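PDB 6G8G: TetR/AcrR family transcriptional regulator from Bradyrhizobium diazoefficiens, which probably represses transcription as a dimeric TetR-family regulator that binds flavonoids such as genistein and responds to them. Local coordinates for residues L93-L105 with I195-L207. Residues are numbered along the deposited sequence; the frame is centred on the assembly and turned at random.
Sequences LSEALRDFARQYL and IEQEIEAGLKFFL
Ile199 drives into helix 93-109 as a knob among Arg98, Ala101, Arg102 and Leu105. Its CG2 lies 3.9 Å from Ala101 CB and also meets the CG methylene of Arg98, while CD1 runs on to the backbone of Arg102 and CG1 faces Leu105 CD1. Arg98 answers from helix 93-109, a knob among Glu196, Ile199, Glu200 and Leu203 of helix 192-210. With CG anti to the backbone N (chi1 179°) and a bend at chi3, its chain crosses Ile199 and brings NH2 to Glu200 OE1 at 3.0 Å, on the syn lone pair; a weak bond from NE reaches the same oxygen. The segments cross at 129°, nearer antiparallel than parallel, within the all-helical C-terminal ligand-binding domain of a TetR-family regulator. Arg102 grips Glu196 side-on, NE to OE2 at 2.7 Å and NH2 to OE1 at 2.8 Å, with guanidinium and carboxylate only 16° from coplanar. A leucine in place of Arg102 would probably leave the Glu196 carboxylate without its paired charge and free to swing. Leu203 splits its methyls: CD1 packs 3.9 Å from Leu97 CD1 on the buried side, and CD2 lies 3.8 Å from Arg98 NH2. Leu97 also touches Phe149 of helix 139-155 and Phe171 of helix 164-176, and Phe206 reaches Phe205 of the second subunit.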
loop_
_atom_site.group_PDB
_atom_site.type_symbol
_atom_site.label_atom_id
_atom_site.label_comp_id
_atom_site.label_asym_id
_atom_site.label_seq_id
_atom_site.Cartn_x
_atom_site.Cartn_y
_atom_site.Cartn_z
ATOM N N LEU A 93 18.907 19.558 9.054
ATOM C CA LEU A 93 18.163 18.946 7.974
ATOM C C LEU A 93 17.861 17.478 8.218
ATOM O O LEU A 93 16.700 17.062 8.124
ATOM C CB LEU A 93 18.964 19.075 6.683
ATOM C CG LEU A 93 18.306 18.505 5.443
ATOM C CD1 LEU A 93 16.954 19.152 5.202
ATOM C CD2 LEU A 93 19.245 18.754 4.289
ATOM N N SER A 94 18.904 16.679 8.450
ATOM C CA SER A 94 18.731 15.256 8.711
ATOM C C SER A 94 17.809 14.969 9.908
ATOM O O SER A 94 16.917 14.149 9.814
ATOM C CB SER A 94 20.087 14.591 8.934
ATOM O OG SER A 94 20.678 14.230 7.705
ATOM N N GLU A 95 18.036 15.636 11.029
ATOM C CA GLU A 95 17.273 15.332 12.237
ATOM C C GLU A 95 15.831 15.692 12.066
ATOM O O GLU A 95 14.955 15.062 12.632
ATOM C CB GLU A 95 17.853 16.026 13.450
ATOM C CG GLU A 95 19.209 15.486 13.828
ATOM C CD GLU A 95 20.383 16.360 13.340
ATOM O OE1 GLU A 95 20.334 16.919 12.216
ATOM O OE2 GLU A 95 21.356 16.514 14.113
ATOM N N ALA A 96 15.576 16.717 11.279
ATOM C CA ALA A 96 14.214 17.146 11.062
ATOM C C ALA A 96 13.448 16.113 10.228
ATOM O O ALA A 96 12.311 15.737 10.562
ATOM C CB ALA A 96 14.208 18.485 10.385
ATOM N N LEU A 97 14.079 15.653 9.156
ATOM C CA LEU A 97 13.481 14.643 8.329
ATOM C C LEU A 97 13.363 13.348 9.097
ATOM O O LEU A 97 12.371 12.623 8.973
ATOM C CB LEU A 97 14.312 14.432 7.064
ATOM C CG LEU A 97 14.275 15.617 6.102
ATOM C CD1 LEU A 97 15.320 15.482 5.019
ATOM C CD2 LEU A 97 12.908 15.787 5.466
ATOM N N ARG A 98 14.390 13.041 9.859
ATOM C CA ARG A 98 14.448 11.788 10.544
ATOM C C ARG A 98 13.293 11.775 11.499
ATOM O O ARG A 98 12.584 10.779 11.625
ATOM C CB ARG A 98 15.810 11.617 11.224
ATOM C CG ARG A 98 15.944 10.334 12.001
ATOM C CD ARG A 98 17.322 10.057 12.614
ATOM N NE ARG A 98 18.379 10.037 11.614
ATOM C CZ ARG A 98 19.311 10.966 11.462
ATOM N NH1 ARG A 98 19.356 12.036 12.269
ATOM N NH2 ARG A 98 20.207 10.808 10.499
ATOM N N ASP A 99 13.032 12.908 12.133
ATOM C CA ASP A 99 11.951 12.970 13.122
ATOM C C ASP A 99 10.560 12.855 12.439
ATOM O O ASP A 99 9.666 12.162 12.907
ATOM C CB ASP A 99 12.088 14.247 13.953
ATOM C CG ASP A 99 10.997 14.383 15.022
ATOM O OD1 ASP A 99 10.648 13.359 15.666
ATOM O OD2 ASP A 99 10.466 15.505 15.204
ATOM N N PHE A 100 10.414 13.506 11.303
ATOM C CA PHE A 100 9.165 13.449 10.584
ATOM C C PHE A 100 8.906 12.021 10.126
ATOM O O PHE A 100 7.813 11.482 10.283
ATOM C CB PHE A 100 9.229 14.404 9.391
ATOM C CG PHE A 100 7.918 14.574 8.682
ATOM C CD1 PHE A 100 7.025 15.553 9.084
ATOM C CD2 PHE A 100 7.569 13.756 7.632
ATOM C CE1 PHE A 100 5.810 15.719 8.449
ATOM C CE2 PHE A 100 6.357 13.927 6.984
ATOM C CZ PHE A 100 5.469 14.902 7.397
ATOM N N ALA A 101 9.936 11.404 9.561
ATOM C CA ALA A 101 9.829 10.027 9.151
ATOM C C ALA A 101 9.405 9.151 10.309
ATOM O O ALA A 101 8.512 8.338 10.171
ATOM C CB ALA A 101 11.150 9.547 8.597
ATOM N N ARG A 102 10.044 9.312 11.453
ATOM C CA ARG A 102 9.723 8.451 12.583
ATOM C C ARG A 102 8.258 8.554 12.935
ATOM O O ARG A 102 7.624 7.562 13.173
ATOM C CB ARG A 102 10.601 8.781 13.786
ATOM C CG ARG A 102 10.584 7.714 14.874
ATOM C CD ARG A 102 11.513 8.046 16.052
ATOM N NE ARG A 102 12.954 8.123 15.707
ATOM C CZ ARG A 102 13.644 9.245 15.476
ATOM N NH1 ARG A 102 13.075 10.447 15.533
ATOM N NH2 ARG A 102 14.929 9.171 15.177
ATOM N N GLN A 103 7.694 9.754 12.940
ATOM C CA GLN A 103 6.286 9.893 13.351
ATOM C C GLN A 103 5.389 9.322 12.282
ATOM O O GLN A 103 4.383 8.712 12.583
ATOM C CB GLN A 103 5.915 11.346 13.666
ATOM C CG GLN A 103 6.661 11.992 14.858
ATOM C CD GLN A 103 6.906 11.058 16.030
ATOM O OE1 GLN A 103 8.065 10.858 16.450
ATOM N NE2 GLN A 103 5.840 10.461 16.554
ATOM N N TYR A 104 5.791 9.475 11.025
ATOM C CA TYR A 104 5.040 8.933 9.878
ATOM C C TYR A 104 4.907 7.423 9.937
ATOM O O TYR A 104 3.826 6.881 9.774
ATOM C CB TYR A 104 5.771 9.306 8.609
ATOM C CG TYR A 104 5.148 8.848 7.351
ATOM C CD1 TYR A 104 3.855 9.208 7.032
ATOM C CD2 TYR A 104 5.848 8.093 6.464
ATOM C CE1 TYR A 104 3.271 8.807 5.848
ATOM C CE2 TYR A 104 5.281 7.666 5.271
ATOM C CZ TYR A 104 3.999 8.039 4.956
ATOM O OH TYR A 104 3.423 7.578 3.799
ATOM N N LEU A 105 5.995 6.735 10.227
ATOM C CA LEU A 105 5.924 5.303 10.324
ATOM C C LEU A 105 5.145 4.839 11.525
ATOM O O LEU A 105 4.580 3.757 11.480
ATOM C CB LEU A 105 7.316 4.681 10.363
ATOM C CG LEU A 105 8.109 4.897 9.087
ATOM C CD1 LEU A 105 9.426 4.169 9.191
ATOM C CD2 LEU A 105 7.376 4.431 7.841
ATOM N N ILE A 195 13.234 0.200 13.038
ATOM C CA ILE A 195 12.634 1.393 12.476
ATOM C C ILE A 195 13.665 2.431 12.149
ATOM O O ILE A 195 13.585 3.052 11.077
ATOM C CB ILE A 195 11.594 1.995 13.406
ATOM C CG1 ILE A 195 10.380 1.074 13.469
ATOM C CG2 ILE A 195 11.125 3.355 12.891
ATOM C CD1 ILE A 195 9.488 1.318 14.662
ATOM N N GLU A 196 14.622 2.637 13.046
ATOM C CA GLU A 196 15.686 3.608 12.763
ATOM C C GLU A 196 16.419 3.212 11.497
ATOM O O GLU A 196 16.794 4.066 10.722
ATOM C CB GLU A 196 16.703 3.726 13.894
ATOM C CG GLU A 196 16.226 4.436 15.160
ATOM C CD GLU A 196 15.472 5.746 14.889
ATOM O OE1 GLU A 196 16.058 6.745 14.367
ATOM O OE2 GLU A 196 14.265 5.768 15.220
ATOM N N GLN A 197 16.610 1.906 11.284
ATOM C CA GLN A 197 17.322 1.426 10.116
ATOM C C GLN A 197 16.541 1.684 8.837
ATOM O O GLN A 197 17.128 2.048 7.818
ATOM C CB GLN A 197 17.648 -0.047 10.240
ATOM C CG GLN A 197 18.817 -0.327 11.149
ATOM C CD GLN A 197 18.938 -1.794 11.560
ATOM O OE1 GLN A 197 18.452 -2.703 10.885
ATOM N NE2 GLN A 197 19.603 -2.019 12.679
ATOM N N GLU A 198 15.238 1.486 8.901
ATOM C CA GLU A 198 14.335 1.763 7.769
ATOM C C GLU A 198 14.400 3.212 7.354
ATOM O O GLU A 198 14.496 3.549 6.158
ATOM C CB GLU A 198 12.891 1.416 8.114
ATOM C CG GLU A 198 12.655 -0.082 8.338
ATOM C CD GLU A 198 13.016 -0.955 7.138
ATOM O OE1 GLU A 198 12.671 -0.568 6.026
ATOM O OE2 GLU A 198 13.633 -2.032 7.309
ATOM N N ILE A 199 14.410 4.069 8.356
ATOM C CA ILE A 199 14.453 5.498 8.129
ATOM C C ILE A 199 15.793 5.927 7.609
ATOM O O ILE A 199 15.853 6.725 6.703
ATOM C CB ILE A 199 14.210 6.253 9.435
ATOM C CG1 ILE A 199 12.768 6.072 9.863
ATOM C CG2 ILE A 199 14.508 7.727 9.261
ATOM C CD1 ILE A 199 12.511 6.575 11.259
ATOM N N GLU A 200 16.857 5.407 8.201
ATOM C CA GLU A 200 18.183 5.839 7.851
ATOM C C GLU A 200 18.451 5.473 6.394
ATOM O O GLU A 200 19.053 6.254 5.654
ATOM C CB GLU A 200 19.227 5.249 8.800
ATOM C CG GLU A 200 20.632 5.786 8.574
ATOM C CD GLU A 200 20.683 7.316 8.522
ATOM O OE1 GLU A 200 20.117 7.959 9.457
ATOM O OE2 GLU A 200 21.282 7.855 7.546
ATOM N N ALA A 201 17.986 4.298 5.971
ATOM C CA ALA A 201 18.175 3.853 4.596
ATOM C C ALA A 201 17.472 4.772 3.590
ATOM O O ALA A 201 18.060 5.145 2.575
ATOM C CB ALA A 201 17.686 2.424 4.439
ATOM N N GLY A 202 16.222 5.121 3.898
ATOM C CA GLY A 202 15.410 5.992 3.044
ATOM C C GLY A 202 15.932 7.414 2.948
ATOM O O GLY A 202 15.993 8.015 1.873
ATOM N N LEU A 203 16.375 7.922 4.084
ATOM C CA LEU A 203 16.918 9.249 4.168
ATOM C C LEU A 203 18.245 9.345 3.469
ATOM O O LEU A 203 18.511 10.304 2.779
ATOM C CB LEU A 203 17.115 9.582 5.629
ATOM C CG LEU A 203 17.821 10.876 5.932
ATOM C CD1 LEU A 203 17.052 12.026 5.309
ATOM C CD2 LEU A 203 17.935 11.060 7.436
ATOM N N LYS A 204 19.110 8.359 3.691
ATOM C CA LYS A 204 20.437 8.368 3.100
ATOM C C LYS A 204 20.264 8.517 1.606
ATOM O O LYS A 204 20.961 9.288 0.951
ATOM C CB LYS A 204 21.172 7.070 3.420
ATOM C CG LYS A 204 22.667 7.227 3.594
ATOM C CD LYS A 204 23.350 5.987 4.163
ATOM C CE LYS A 204 23.490 6.228 5.672
ATOM N NZ LYS A 204 24.207 5.176 6.430
ATOM N N PHE A 205 19.307 7.786 1.070
ATOM C CA PHE A 205 19.082 7.743 -0.361
ATOM C C PHE A 205 18.491 9.045 -0.864
ATOM O O PHE A 205 18.899 9.589 -1.883
ATOM C CB PHE A 205 18.133 6.592 -0.670
ATOM C CG PHE A 205 18.027 6.259 -2.132
ATOM C CD1 PHE A 205 17.185 6.955 -2.959
ATOM C CD2 PHE A 205 18.772 5.218 -2.672
ATOM C CE1 PHE A 205 17.097 6.638 -4.301
ATOM C CE2 PHE A 205 18.678 4.884 -4.014
ATOM C CZ PHE A 205 17.837 5.593 -4.829
ATOM N N PHE A 206 17.480 9.522 -0.155
ATOM C CA PHE A 206 16.866 10.783 -0.484
ATOM C C PHE A 206 17.892 11.896 -0.562
ATOM O O PHE A 206 17.838 12.742 -1.467
ATOM C CB PHE A 206 15.862 11.141 0.570
ATOM C CG PHE A 206 15.141 12.398 0.279
ATOM C CD1 PHE A 206 14.197 12.436 -0.706
ATOM C CD2 PHE A 206 15.434 13.539 0.962
ATOM C CE1 PHE A 206 13.534 13.587 -1.000
ATOM C CE2 PHE A 206 14.776 14.708 0.666
ATOM C CZ PHE A 206 13.820 14.728 -0.317
ATOM N N LEU A 207 18.828 11.898 0.378
ATOM C CA LEU A 207 19.858 12.917 0.401
ATOM C C LEU A 207 20.904 12.701 -0.718
ATOM O O LEU A 207 21.359 13.666 -1.308
ATOM C CB LEU A 207 20.526 12.988 1.782
ATOM C CG LEU A 207 19.653 13.396 2.966
ATOM C CD1 LEU A 207 20.390 13.303 4.290
ATOM C CD2 LEU A 207 19.123 14.811 2.787
#